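Local structure of ethyl acetate hydrolase (5EFZ) at residues G31-E36 with P42-A47; V48-A53 with E137-E142; I62-W67 with K73-I78; I94-I99 with H132-E137; E142-V147 with Y158-R163. The protein hydrolyses ethyl acetate to ethanol and acetate, an esterase step in the bacterial breakdown of short-chain methyl ketones such as 2-butanone. All coordinates share one frame; numbering follows the deposited sequence.

Contact 1: residues G31-E36 with P42-A47; sequences GPLPLE and PECLLA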
# COMPACT_ATOMS: atom_id res chain seq x y z
N GLY A 31 -33.39 -4.31 -21.53
CA GLY A 31 -33.74 -3.28 -22.50
C GLY A 31 -32.72 -2.16 -22.51
O GLY A 31 -31.61 -2.32 -21.99
N PRO A 32 -33.06 -1.02 -23.13
CA PRO A 32 -32.08 0.07 -23.25
C PRO A 32 -31.68 0.66 -21.90
O PRO A 32 -32.51 0.74 -20.99
CB PRO A 32 -32.82 1.11 -24.11
CG PRO A 32 -34.27 0.75 -23.97
CD PRO A 32 -34.32 -0.72 -23.82
N LEU A 33 -30.41 1.03 -21.76
CA LEU A 33 -29.95 1.65 -20.52
C LEU A 33 -29.26 2.96 -20.85
O LEU A 33 -28.14 2.94 -21.35
CB LEU A 33 -29.01 0.71 -19.75
CG LEU A 33 -28.48 1.23 -18.41
CD1 LEU A 33 -29.65 1.46 -17.46
CD2 LEU A 33 -27.48 0.25 -17.78
N PRO A 34 -29.93 4.09 -20.61
CA PRO A 34 -29.25 5.38 -20.77
C PRO A 34 -28.26 5.55 -19.62
O PRO A 34 -28.64 5.47 -18.46
CB PRO A 34 -30.39 6.40 -20.74
CG PRO A 34 -31.46 5.73 -19.96
CD PRO A 34 -31.34 4.25 -20.20
N LEU A 35 -26.99 5.74 -19.95
CA LEU A 35 -25.96 5.76 -18.92
C LEU A 35 -25.78 7.16 -18.39
O LEU A 35 -26.01 8.11 -19.12
CB LEU A 35 -24.65 5.25 -19.47
CG LEU A 35 -24.66 3.79 -19.89
CD1 LEU A 35 -23.36 3.46 -20.61
CD2 LEU A 35 -24.87 2.87 -18.67
N GLU A 36 -25.37 7.27 -17.13
CA GLU A 36 -25.19 8.58 -16.52
C GLU A 36 -24.23 9.46 -17.34
O GLU A 36 -24.51 10.64 -17.56
CB GLU A 36 -24.67 8.46 -15.08
CG GLU A 36 -24.58 9.81 -14.35
CD GLU A 36 -24.30 9.68 -12.86
OE1 GLU A 36 -24.47 8.58 -12.31
OE2 GLU A 36 -23.90 10.69 -12.23
N PRO A 42 -28.00 0.16 -26.15
CA PRO A 42 -29.24 -0.25 -26.81
C PRO A 42 -29.90 -1.47 -26.14
O PRO A 42 -31.12 -1.59 -26.14
CB PRO A 42 -28.79 -0.62 -28.22
CG PRO A 42 -27.48 0.05 -28.40
CD PRO A 42 -26.84 0.09 -27.05
N GLU A 43 -29.09 -2.39 -25.62
CA GLU A 43 -29.63 -3.49 -24.83
C GLU A 43 -28.63 -3.84 -23.74
O GLU A 43 -27.45 -4.06 -24.00
CB GLU A 43 -29.94 -4.72 -25.69
CG GLU A 43 -28.75 -5.29 -26.44
CD GLU A 43 -28.91 -6.76 -26.77
OE1 GLU A 43 -30.02 -7.31 -26.55
OE2 GLU A 43 -27.93 -7.38 -27.25
N CYS A 44 -29.11 -3.85 -22.52
CA CYS A 44 -28.25 -4.16 -21.39
C CYS A 44 -28.62 -5.56 -20.93
O CYS A 44 -29.76 -5.80 -20.53
CB CYS A 44 -28.42 -3.13 -20.28
SG CYS A 44 -27.41 -3.48 -18.82
N LEU A 45 -27.67 -6.49 -21.04
CA LEU A 45 -27.85 -7.85 -20.55
C LEU A 45 -27.20 -7.99 -19.19
O LEU A 45 -26.01 -7.68 -19.01
CB LEU A 45 -27.23 -8.86 -21.51
CG LEU A 45 -27.64 -8.83 -22.98
CD1 LEU A 45 -27.02 -10.00 -23.69
CD2 LEU A 45 -29.13 -8.86 -23.12
N LEU A 46 -27.97 -8.44 -18.21
CA LEU A 46 -27.43 -8.69 -16.89
C LEU A 46 -27.36 -10.19 -16.68
O LEU A 46 -28.35 -10.90 -16.89
CB LEU A 46 -28.31 -8.05 -15.81
CG LEU A 46 -28.41 -6.53 -15.82
CD1 LEU A 46 -29.36 -6.09 -14.67
CD2 LEU A 46 -26.99 -5.87 -15.66
N ALA A 47 -26.18 -10.66 -16.27
CA ALA A 47 -25.97 -12.05 -15.86
C ALA A 47 -26.37 -12.20 -14.40
O ALA A 47 -25.80 -11.54 -13.51
CB ALA A 47 -24.52 -12.47 -16.07
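Leu-33 and Cys-44 form the close-packed half of this contact, meeting through stems and ends. The CB atoms lie 3.9 Å apart, Leu-33 CB to Cys-44 CB, and Leu-33 CD2 rests on the thiol sulfur, Cys-44 SG, at the same separation. Each chain is swung away from its own backbone N (chi1 -179° for Leu-33), which carries the leucine methyl and the sulfur to the same spot. A small thiol suits this buried place, where Cys-44 SG and Leu-33 CD2 both also touch Ile-99; Leu-33 packs on Ala-130 of helix 124-139 too. One backbone bond joins the two segments: Cys-44 N donates to Gly-31 O over 3.0 Å. Gly-31 suits its place because at its positive phi a beta carbon would press on the preceding carbonyl oxygen. The outer half is looser and largely solvent-exposed. There the nitrogens of Pro-32 and Pro-42, closed into rings, have no hydrogen to donate, and the chains approach through Pro-32 CA and Pro-42 O, a CA-H...O contact of 3.5 Å, while the CB of Glu-43 is directed away. The connection between antiparallel strands 26-29, at the sheet's edge, and 45-51 carries its own antiparallel pair, 33-34 with 40-41, on the alpha/beta-hydrolase sheet.

Contact 2: residues V48-A53 with E137-E142; sequences VAVHGA and EYFGIE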
# COMPACT_ATOMS: atom_id res chain seq x y z
N VAL A 48 -27.35 -13.07 -14.16
CA VAL A 48 -27.99 -13.18 -12.85
C VAL A 48 -28.00 -14.63 -12.38
O VAL A 48 -28.38 -15.54 -13.12
CB VAL A 48 -29.47 -12.67 -12.89
CG1 VAL A 48 -30.10 -12.71 -11.48
CG2 VAL A 48 -29.58 -11.27 -13.49
N ALA A 49 -27.63 -14.85 -11.13
CA ALA A 49 -27.71 -16.19 -10.55
C ALA A 49 -28.68 -16.09 -9.39
O ALA A 49 -28.58 -15.17 -8.60
CB ALA A 49 -26.31 -16.69 -10.09
N VAL A 50 -29.65 -17.00 -9.34
CA VAL A 50 -30.64 -16.97 -8.27
C VAL A 50 -30.49 -18.20 -7.41
O VAL A 50 -30.46 -19.31 -7.94
CB VAL A 50 -32.07 -16.91 -8.85
CG1 VAL A 50 -33.13 -16.88 -7.72
CG2 VAL A 50 -32.17 -15.71 -9.83
N HIS A 51 -30.43 -18.02 -6.09
CA HIS A 51 -30.36 -19.14 -5.18
C HIS A 51 -31.47 -19.05 -4.18
O HIS A 51 -31.47 -18.12 -3.39
CB HIS A 51 -29.01 -19.17 -4.47
CG HIS A 51 -27.84 -19.17 -5.40
ND1 HIS A 51 -27.44 -20.31 -6.07
CD2 HIS A 51 -27.02 -18.18 -5.80
CE1 HIS A 51 -26.41 -20.01 -6.84
NE2 HIS A 51 -26.13 -18.73 -6.69
N GLY A 52 -32.38 -20.02 -4.21
CA GLY A 52 -33.52 -20.03 -3.31
C GLY A 52 -34.78 -19.51 -4.00
O GLY A 52 -34.73 -18.85 -5.06
N ALA A 53 -35.91 -19.80 -3.38
CA ALA A 53 -37.20 -19.43 -3.92
C ALA A 53 -37.76 -18.19 -3.22
O ALA A 53 -37.58 -18.03 -2.01
CB ALA A 53 -38.18 -20.60 -3.78
N GLU A 137 -39.21 -5.22 -12.88
CA GLU A 137 -39.84 -5.57 -14.14
C GLU A 137 -39.72 -7.04 -14.50
O GLU A 137 -40.60 -7.59 -15.13
CB GLU A 137 -39.26 -4.72 -15.27
CG GLU A 137 -39.44 -3.22 -15.04
CD GLU A 137 -40.88 -2.87 -14.68
OE1 GLU A 137 -41.76 -3.00 -15.56
OE2 GLU A 137 -41.14 -2.48 -13.51
N TYR A 138 -38.64 -7.69 -14.11
CA TYR A 138 -38.47 -9.11 -14.45
C TYR A 138 -38.93 -10.01 -13.32
O TYR A 138 -39.68 -10.95 -13.55
CB TYR A 138 -37.00 -9.42 -14.82
CG TYR A 138 -36.78 -10.89 -15.16
CD1 TYR A 138 -37.07 -11.39 -16.43
CD2 TYR A 138 -36.32 -11.78 -14.20
CE1 TYR A 138 -36.89 -12.73 -16.74
CE2 TYR A 138 -36.14 -13.12 -14.49
CZ TYR A 138 -36.42 -13.59 -15.76
OH TYR A 138 -36.23 -14.93 -16.03
N PHE A 139 -38.54 -9.71 -12.08
CA PHE A 139 -38.93 -10.58 -10.97
C PHE A 139 -40.23 -10.15 -10.26
O PHE A 139 -40.81 -10.96 -9.52
CB PHE A 139 -37.82 -10.64 -9.93
CG PHE A 139 -36.58 -11.37 -10.37
CD1 PHE A 139 -36.55 -12.75 -10.40
CD2 PHE A 139 -35.44 -10.67 -10.72
CE1 PHE A 139 -35.42 -13.43 -10.80
CE2 PHE A 139 -34.29 -11.34 -11.12
CZ PHE A 139 -34.27 -12.72 -11.17
N GLY A 140 -40.67 -8.90 -10.43
CA GLY A 140 -41.87 -8.43 -9.76
C GLY A 140 -41.61 -8.14 -8.29
O GLY A 140 -42.53 -8.08 -7.45
N ILE A 141 -40.34 -7.94 -7.96
CA ILE A 141 -39.93 -7.65 -6.58
C ILE A 141 -40.03 -6.14 -6.31
O ILE A 141 -39.56 -5.33 -7.12
CB ILE A 141 -38.51 -8.17 -6.33
CG1 ILE A 141 -38.51 -9.70 -6.35
CG2 ILE A 141 -37.92 -7.64 -5.00
CD1 ILE A 141 -37.08 -10.29 -6.46
N GLU A 142 -40.63 -5.76 -5.18
CA GLU A 142 -40.86 -4.35 -4.91
C GLU A 142 -40.15 -3.83 -3.65
O GLU A 142 -40.30 -2.67 -3.30
CB GLU A 142 -42.37 -4.09 -4.79
CG GLU A 142 -43.18 -4.48 -6.04
CD GLU A 142 -42.88 -3.58 -7.25
OE1 GLU A 142 -42.17 -2.55 -7.10
OE2 GLU A 142 -43.38 -3.90 -8.35
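Phe-139 reaches Val-48 and Val-50 with the far end of its ring, so that one atom, CZ, serves both valines. Val-50 CG2 lies 3.9 Å from Phe-139 CZ and also touches CE1, coming in obliquely to the ring. Val-48 CG1 is at the edge instead, near the ring plane and 4.2 Å from Phe-139 CZ. The two valines use different branches: CG1 of Val-48 is turned away from its backbone N (chi1 -176°), whereas the methyl that Val-50 offers, CG2, stands beside its own N. Beta-branched valines suit an extended strand, and being two apart they face the same helix; a phenyl spans the gap, Val-50 CA and Phe-139 CA being 10.8 Å apart. Behind this first shell, Tyr-138 CD2 sits 3.5 Å above the centre of the Phe-139 ring and should limit its tilting. Gly-140, with phi 76°, then turns the chain out of the helix, a backbone shape glycine adopts easily, and Lys-58 NZ donates to Phe-139 O. The contact therefore fastens the C-terminal end of helix 124-139 to strand 45-51, with Leu-134 of the same helix packing beside Val-48 and strands 26-29 and 92-96 flanking it in the sheet.

Contact 3: residues I62-W67 with K73-I78; sequences ILVPTW and KAMEQI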
# COMPACT_ATOMS: atom_id res chain seq x y z
N ILE A 62 -32.82 -11.14 -1.27
CA ILE A 62 -31.55 -10.51 -0.89
C ILE A 62 -30.76 -10.26 -2.18
O ILE A 62 -30.59 -11.17 -2.98
CB ILE A 62 -30.71 -11.39 0.06
CG1 ILE A 62 -31.47 -11.63 1.38
CG2 ILE A 62 -29.29 -10.73 0.32
CD1 ILE A 62 -30.75 -12.57 2.33
N LEU A 63 -30.31 -9.03 -2.38
CA LEU A 63 -29.55 -8.71 -3.61
C LEU A 63 -28.08 -8.68 -3.27
O LEU A 63 -27.70 -8.07 -2.29
CB LEU A 63 -29.97 -7.37 -4.18
CG LEU A 63 -29.13 -6.86 -5.37
CD1 LEU A 63 -29.49 -7.64 -6.60
CD2 LEU A 63 -29.45 -5.39 -5.58
N VAL A 64 -27.27 -9.36 -4.08
CA VAL A 64 -25.83 -9.43 -3.86
C VAL A 64 -25.13 -8.94 -5.14
O VAL A 64 -25.06 -9.68 -6.13
CB VAL A 64 -25.39 -10.87 -3.54
CG1 VAL A 64 -23.89 -10.89 -3.22
CG2 VAL A 64 -26.19 -11.41 -2.31
N PRO A 65 -24.65 -7.69 -5.14
CA PRO A 65 -23.83 -7.20 -6.27
C PRO A 65 -22.44 -7.81 -6.24
O PRO A 65 -22.04 -8.36 -5.22
CB PRO A 65 -23.72 -5.67 -6.04
CG PRO A 65 -24.81 -5.36 -4.99
CD PRO A 65 -24.87 -6.63 -4.13
N THR A 66 -21.72 -7.76 -7.35
CA THR A 66 -20.39 -8.39 -7.40
C THR A 66 -19.31 -7.31 -7.33
O THR A 66 -19.58 -6.10 -7.52
CB THR A 66 -20.22 -9.24 -8.69
OG1 THR A 66 -20.33 -8.38 -9.82
CG2 THR A 66 -21.36 -10.32 -8.81
N TRP A 67 -18.08 -7.74 -7.04
CA TRP A 67 -17.01 -6.81 -6.76
C TRP A 67 -16.05 -6.72 -7.94
O TRP A 67 -16.26 -7.33 -8.99
CB TRP A 67 -16.26 -7.21 -5.48
CG TRP A 67 -15.77 -8.64 -5.44
CD1 TRP A 67 -15.03 -9.30 -6.40
CD2 TRP A 67 -15.94 -9.57 -4.35
NE1 TRP A 67 -14.75 -10.59 -5.98
CE2 TRP A 67 -15.30 -10.78 -4.74
CE3 TRP A 67 -16.57 -9.49 -3.11
CZ2 TRP A 67 -15.28 -11.91 -3.90
CZ3 TRP A 67 -16.56 -10.62 -2.28
CH2 TRP A 67 -15.92 -11.81 -2.68
N LYS A 73 -20.14 -16.22 -9.34
CA LYS A 73 -19.63 -17.50 -8.88
C LYS A 73 -18.91 -17.36 -7.55
O LYS A 73 -19.10 -18.18 -6.64
CB LYS A 73 -18.67 -18.12 -9.89
CG LYS A 73 -18.45 -19.61 -9.66
CD LYS A 73 -19.83 -20.26 -9.69
CE LYS A 73 -19.81 -21.75 -9.50
NZ LYS A 73 -21.20 -22.28 -9.61
N ALA A 74 -18.10 -16.31 -7.44
CA ALA A 74 -17.38 -16.05 -6.19
C ALA A 74 -18.32 -15.79 -5.02
O ALA A 74 -18.06 -16.30 -3.93
CB ALA A 74 -16.43 -14.86 -6.34
N MET A 75 -19.37 -14.99 -5.21
CA MET A 75 -20.27 -14.70 -4.10
C MET A 75 -20.95 -15.98 -3.65
O MET A 75 -21.17 -16.21 -2.45
CB MET A 75 -21.33 -13.65 -4.49
CG MET A 75 -20.72 -12.37 -5.08
SD MET A 75 -19.43 -11.72 -3.96
CE MET A 75 -20.43 -11.29 -2.54
N GLU A 76 -21.28 -16.82 -4.62
CA GLU A 76 -21.92 -18.08 -4.32
C GLU A 76 -21.02 -19.02 -3.52
O GLU A 76 -21.43 -19.56 -2.49
CB GLU A 76 -22.35 -18.78 -5.61
CG GLU A 76 -22.95 -20.13 -5.36
CD GLU A 76 -23.13 -20.92 -6.63
OE1 GLU A 76 -22.63 -20.48 -7.69
OE2 GLU A 76 -23.76 -21.99 -6.56
N GLN A 77 -19.80 -19.23 -4.01
CA GLN A 77 -18.87 -20.15 -3.40
C GLN A 77 -18.46 -19.74 -1.97
O GLN A 77 -18.26 -20.59 -1.13
CB GLN A 77 -17.61 -20.27 -4.27
CG GLN A 77 -17.86 -21.07 -5.55
CD GLN A 77 -16.63 -21.16 -6.43
OE1 GLN A 77 -15.79 -20.26 -6.45
NE2 GLN A 77 -16.53 -22.25 -7.18
N ILE A 78 -18.31 -18.44 -1.74
CA ILE A 78 -17.74 -17.99 -0.46
C ILE A 78 -18.82 -17.76 0.60
O ILE A 78 -18.61 -18.04 1.79
CB ILE A 78 -16.90 -16.71 -0.67
CG1 ILE A 78 -15.77 -17.00 -1.66
CG2 ILE A 78 -16.33 -16.17 0.67
CD1 ILE A 78 -15.17 -15.75 -2.27
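Thr-66 O, on the residue whose CG2 touches Met-75 CG, is gripped by two glutamine amides: Gln-98 NE2 donates to it, and Gln-156 NE2 adds a weak bond. They fix the loop that leaves strand 61-65 at the start of a beta-alpha-beta crossover, in which helix 72-79 leads on to strand 92-96. Met-75 is the hub of the packing. Its chain bends at both chi2 and chi3, and the hook lays the sulfur over one face of the Trp-67 indole, with Met-75 SD 3.7 Å from the centroid of the Trp-67 six-membered ring and 18° off its normal. This is a Met-aromatic contact, for which a flexible, polarisable thioether is well fitted. Beyond the sulfur, Met-75 CE presses on Val-64 CG1 at 3.5 Å, tying the helix to the strand. Trp-67 takes the sterically demanding rotamer with CG between its backbone N and carbonyl carbon (chi1 53°), turning its broad ring back toward the helix. Its side chain lies about 5 Å from that of Ser-151, the inferred nucleophile, and about 3 Å from a bound acetate, probably from the crystallisation liquor, consistent with a place in the active-site wall. Small Ala-74 admits the indole close to the helix, its CB 4.0 Å from Trp-67 CZ2, while Ile-78 CD1 meets the ring at its edge, 4.0 Å from Trp-67 CH2.

Contact 4: residues I94-I99 with H132-E137; sequences IVVNQI and HTLLTE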
# COMPACT_ATOMS: atom_id res chain seq x y z
N ILE A 94 -30.24 -13.17 -4.91
CA ILE A 94 -30.16 -12.82 -6.32
C ILE A 94 -28.83 -12.13 -6.52
O ILE A 94 -28.66 -11.03 -6.01
CB ILE A 94 -31.33 -11.91 -6.74
CG1 ILE A 94 -32.66 -12.63 -6.42
CG2 ILE A 94 -31.20 -11.50 -8.22
CD1 ILE A 94 -33.91 -11.79 -6.67
N VAL A 95 -27.92 -12.78 -7.25
CA VAL A 95 -26.57 -12.27 -7.40
C VAL A 95 -26.43 -11.69 -8.81
O VAL A 95 -26.60 -12.42 -9.80
CB VAL A 95 -25.53 -13.36 -7.18
CG1 VAL A 95 -24.11 -12.72 -7.17
CG2 VAL A 95 -25.85 -14.13 -5.87
N VAL A 96 -26.17 -10.39 -8.90
CA VAL A 96 -26.21 -9.72 -10.19
C VAL A 96 -24.81 -9.24 -10.56
O VAL A 96 -24.19 -8.47 -9.82
CB VAL A 96 -27.19 -8.54 -10.18
CG1 VAL A 96 -27.25 -7.85 -11.59
CG2 VAL A 96 -28.60 -9.02 -9.70
N ASN A 97 -24.34 -9.71 -11.71
CA ASN A 97 -23.01 -9.35 -12.20
C ASN A 97 -22.92 -7.91 -12.69
O ASN A 97 -23.79 -7.44 -13.45
CB ASN A 97 -22.60 -10.31 -13.31
CG ASN A 97 -22.30 -11.71 -12.78
OD1 ASN A 97 -21.17 -11.99 -12.37
ND2 ASN A 97 -23.31 -12.61 -12.82
N GLN A 98 -21.88 -7.21 -12.26
CA GLN A 98 -21.61 -5.85 -12.72
C GLN A 98 -21.61 -5.74 -14.22
O GLN A 98 -21.04 -6.60 -14.92
CB GLN A 98 -20.24 -5.39 -12.24
CG GLN A 98 -20.21 -4.79 -10.85
CD GLN A 98 -18.83 -4.15 -10.62
OE1 GLN A 98 -18.32 -3.43 -11.49
NE2 GLN A 98 -18.20 -4.47 -9.51
N ILE A 99 -22.21 -4.67 -14.73
CA ILE A 99 -21.97 -4.25 -16.10
C ILE A 99 -20.48 -4.08 -16.28
O ILE A 99 -19.84 -3.34 -15.52
CB ILE A 99 -22.70 -2.93 -16.42
CG1 ILE A 99 -24.22 -3.14 -16.23
CG2 ILE A 99 -22.39 -2.46 -17.86
CD1 ILE A 99 -25.02 -1.83 -16.26
N HIS A 132 -32.34 -2.33 -10.36
CA HIS A 132 -33.69 -1.97 -9.96
C HIS A 132 -34.70 -2.33 -11.05
O HIS A 132 -35.81 -2.82 -10.76
CB HIS A 132 -33.76 -0.48 -9.62
CG HIS A 132 -35.13 -0.02 -9.23
ND1 HIS A 132 -35.99 0.58 -10.12
CD2 HIS A 132 -35.78 -0.05 -8.04
CE1 HIS A 132 -37.12 0.88 -9.50
NE2 HIS A 132 -37.02 0.51 -8.24
N THR A 133 -34.33 -2.12 -12.31
CA THR A 133 -35.24 -2.47 -13.42
C THR A 133 -35.42 -3.98 -13.48
O THR A 133 -36.52 -4.48 -13.68
CB THR A 133 -34.70 -1.95 -14.78
OG1 THR A 133 -34.78 -0.53 -14.77
CG2 THR A 133 -35.55 -2.50 -15.95
N LEU A 134 -34.31 -4.70 -13.28
CA LEU A 134 -34.34 -6.15 -13.25
C LEU A 134 -35.31 -6.66 -12.18
O LEU A 134 -36.17 -7.50 -12.44
CB LEU A 134 -32.93 -6.69 -12.97
CG LEU A 134 -32.85 -8.20 -12.74
CD1 LEU A 134 -33.04 -8.97 -14.04
CD2 LEU A 134 -31.51 -8.54 -12.07
N LEU A 135 -35.16 -6.13 -10.97
CA LEU A 135 -35.96 -6.64 -9.85
C LEU A 135 -37.44 -6.34 -10.04
O LEU A 135 -38.28 -7.21 -9.85
CB LEU A 135 -35.45 -6.05 -8.53
CG LEU A 135 -34.05 -6.56 -8.12
CD1 LEU A 135 -33.51 -5.69 -6.99
CD2 LEU A 135 -34.09 -8.03 -7.68
N THR A 136 -37.78 -5.11 -10.40
CA THR A 136 -39.21 -4.76 -10.48
C THR A 136 -39.88 -5.32 -11.72
O THR A 136 -40.98 -5.84 -11.65
CB THR A 136 -39.42 -3.25 -10.45
OG1 THR A 136 -38.65 -2.65 -11.51
CG2 THR A 136 -38.96 -2.68 -9.10
N GLU A 137 -39.21 -5.22 -12.88
CA GLU A 137 -39.84 -5.57 -14.14
C GLU A 137 -39.72 -7.04 -14.50
O GLU A 137 -40.60 -7.59 -15.13
CB GLU A 137 -39.26 -4.72 -15.27
CG GLU A 137 -39.44 -3.22 -15.04
CD GLU A 137 -40.88 -2.87 -14.68
OE1 GLU A 137 -41.76 -3.00 -15.56
OE2 GLU A 137 -41.14 -2.48 -13.51
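Strand residues Ile-94 and Val-96 stand over consecutive helix residues, with CA separations of 9.2 Å from Ile-94 CA to Leu-135 CA and 9.4 Å from Val-96 CA to Leu-134 CA, a gap filled by side chains alone. Val-96 and Leu-134 reach toward each other tip to tip, and their methyls Val-96 CG2 and Leu-134 CD2 end 3.8 Å apart. The leucine gets there because its CG is extended away from the backbone N (chi1 172°), sending the branch toward the sheet. Ile-94 and Leu-135 instead slide past one another and touch between Ile-94 CD1 and Leu-135 CD2, at 3.9 Å. This is the helix-on-sheet layer of the alpha/beta-hydrolase fold: helix 124-139 covers strand 92-96, and all four touching residues are buried. Branched aliphatics fit such a dry interface, the beta-branched pair being at home in the strand and the leucines, branched at CG, carrying their methyls across from the helix. Leu-134 packs further on Leu-46 and Val-48 of strand 45-51, whereas Leu-135 leans on Trp-160 of helix 152-163.

Contact 5: residues E142-V147 with Y158-R163; sequences ESLALV and YEWAVR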
# COMPACT_ATOMS: atom_id res chain seq x y z
N GLU A 142 -40.63 -5.76 -5.18
CA GLU A 142 -40.86 -4.35 -4.91
C GLU A 142 -40.15 -3.83 -3.65
O GLU A 142 -40.30 -2.67 -3.30
CB GLU A 142 -42.37 -4.09 -4.79
CG GLU A 142 -43.18 -4.48 -6.04
CD GLU A 142 -42.88 -3.58 -7.25
OE1 GLU A 142 -42.17 -2.55 -7.10
OE2 GLU A 142 -43.38 -3.90 -8.35
N SER A 143 -39.39 -4.68 -2.98
CA SER A 143 -38.50 -4.27 -1.90
C SER A 143 -37.49 -5.39 -1.66
O SER A 143 -37.70 -6.51 -2.11
CB SER A 143 -39.28 -3.94 -0.59
OG SER A 143 -39.86 -5.09 -0.03
N LEU A 144 -36.40 -5.07 -0.97
CA LEU A 144 -35.34 -6.04 -0.63
C LEU A 144 -35.18 -6.24 0.89
O LEU A 144 -35.06 -5.25 1.63
CB LEU A 144 -34.01 -5.59 -1.23
CG LEU A 144 -34.02 -5.62 -2.77
CD1 LEU A 144 -32.88 -4.75 -3.35
CD2 LEU A 144 -33.92 -7.07 -3.24
N ALA A 145 -35.18 -7.50 1.33
CA ALA A 145 -34.90 -7.81 2.74
C ALA A 145 -33.50 -7.36 3.13
O ALA A 145 -33.28 -6.99 4.28
CB ALA A 145 -35.06 -9.31 3.03
N LEU A 146 -32.55 -7.38 2.18
CA LEU A 146 -31.15 -7.03 2.45
C LEU A 146 -30.47 -6.78 1.12
O LEU A 146 -30.75 -7.49 0.16
CB LEU A 146 -30.43 -8.17 3.20
CG LEU A 146 -28.90 -8.04 3.35
CD1 LEU A 146 -28.62 -6.84 4.32
CD2 LEU A 146 -28.34 -9.33 3.96
N VAL A 147 -29.65 -5.72 1.06
CA VAL A 147 -28.65 -5.55 0.03
C VAL A 147 -27.29 -5.72 0.72
O VAL A 147 -27.02 -5.10 1.73
CB VAL A 147 -28.74 -4.20 -0.65
CG1 VAL A 147 -27.67 -4.11 -1.74
CG2 VAL A 147 -30.15 -4.02 -1.30
N TYR A 158 -24.41 0.98 -0.94
CA TYR A 158 -24.68 2.35 -0.53
C TYR A 158 -25.53 3.09 -1.55
O TYR A 158 -26.49 3.79 -1.21
CB TYR A 158 -23.37 3.12 -0.31
CG TYR A 158 -22.70 2.80 1.01
CD1 TYR A 158 -23.38 3.01 2.22
CD2 TYR A 158 -21.39 2.32 1.07
CE1 TYR A 158 -22.74 2.75 3.46
CE2 TYR A 158 -20.76 2.06 2.30
CZ TYR A 158 -21.44 2.28 3.48
OH TYR A 158 -20.80 2.00 4.69
N GLU A 159 -25.16 2.94 -2.82
CA GLU A 159 -25.93 3.61 -3.84
C GLU A 159 -27.40 3.15 -3.85
O GLU A 159 -28.33 3.96 -4.00
CB GLU A 159 -25.28 3.38 -5.22
CG GLU A 159 -26.10 3.96 -6.40
CD GLU A 159 -26.11 5.49 -6.52
OE1 GLU A 159 -25.27 6.20 -5.90
OE2 GLU A 159 -26.99 6.01 -7.25
N TRP A 160 -27.62 1.84 -3.68
CA TRP A 160 -28.98 1.32 -3.53
C TRP A 160 -29.72 2.00 -2.38
O TRP A 160 -30.86 2.46 -2.55
CB TRP A 160 -28.96 -0.20 -3.27
CG TRP A 160 -29.33 -1.01 -4.48
CD1 TRP A 160 -28.48 -1.65 -5.35
CD2 TRP A 160 -30.66 -1.20 -5.01
NE1 TRP A 160 -29.19 -2.24 -6.36
CE2 TRP A 160 -30.54 -2.01 -6.15
CE3 TRP A 160 -31.94 -0.83 -4.56
CZ2 TRP A 160 -31.65 -2.42 -6.88
CZ3 TRP A 160 -33.04 -1.26 -5.28
CH2 TRP A 160 -32.89 -2.03 -6.43
N ALA A 161 -29.07 2.07 -1.21
CA ALA A 161 -29.73 2.58 0.01
C ALA A 161 -30.05 4.06 -0.09
O ALA A 161 -30.98 4.54 0.56
CB ALA A 161 -28.86 2.31 1.25
N VAL A 162 -29.27 4.80 -0.89
CA VAL A 162 -29.48 6.25 -1.06
C VAL A 162 -30.48 6.52 -2.19
O VAL A 162 -31.34 7.39 -2.06
CB VAL A 162 -28.14 7.00 -1.35
CG1 VAL A 162 -28.40 8.46 -1.79
CG2 VAL A 162 -27.24 6.98 -0.12
N ARG A 163 -30.37 5.78 -3.28
CA ARG A 163 -31.16 6.05 -4.48
C ARG A 163 -32.61 5.59 -4.35
O ARG A 163 -33.54 6.26 -4.85
CB ARG A 163 -30.49 5.38 -5.70
CG ARG A 163 -31.17 5.68 -7.03
CD ARG A 163 -30.57 4.89 -8.19
NE ARG A 163 -29.28 5.44 -8.60
CZ ARG A 163 -29.03 5.93 -9.80
NH1 ARG A 163 -29.97 5.94 -10.75
NH2 ARG A 163 -27.84 6.43 -10.05
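Leu-144 and Trp-160 make a CH-pi contact: methyl CD1 stands over one face of the indole, 4.1 Å from the centroid of the Trp-160 six-membered ring and 13° off the normal. The side chains cross at about a right angle, and the one methyl CD1 lies nearest CZ3 and CH2. Plain apolar packing continues at the root of the tryptophan, where Val-147 CG1 lies 4.4 Å from Trp-160 CB; the compact valine suits the place where the helix comes nearest. Among polar interactions, Trp-160 NE1 is satisfied by Gln-131 OE1, which should steady the ring's orientation. Within the helix, Arg-163 grips one oxygen side-on with two nitrogens: NE donates to Glu-159 OE2 at 2.7 Å along the anti lone pair, and NH2 joins at 3.0 Å, a salt bridge one turn apart that His-281 NE2 supplements. Strand 146-150 and helix 152-163 begin a beta-alpha-beta unit completed by strand 170-174, and Trp-160 also touches Leu-63 of strand 61-65 and Val-128 of helix 124-139.

Overall arrangement
Contacts 1 and 2 follow each other along strand 45-51, the second lying 18 Å from the first between centres. Contacts 3 and 4 are both nested in the chain loop that contact 2 closes; contact 5 comes last. All five reach one mixed sheet, in which strands 45-51, 92-96, 61-65 and 146-150 lie side by side. Contacts 2 and 4, only 8 Å apart, share helix 124-139, and Leu-135 of contact 4 touches both Leu-144 and Trp-160 of contact 5. Contact 3 carries helix 72-79 and is the one nearest the inferred catalytic serine. Together they hold helices and a connecting loop against the sheet, which in this fold carries the catalytic centre.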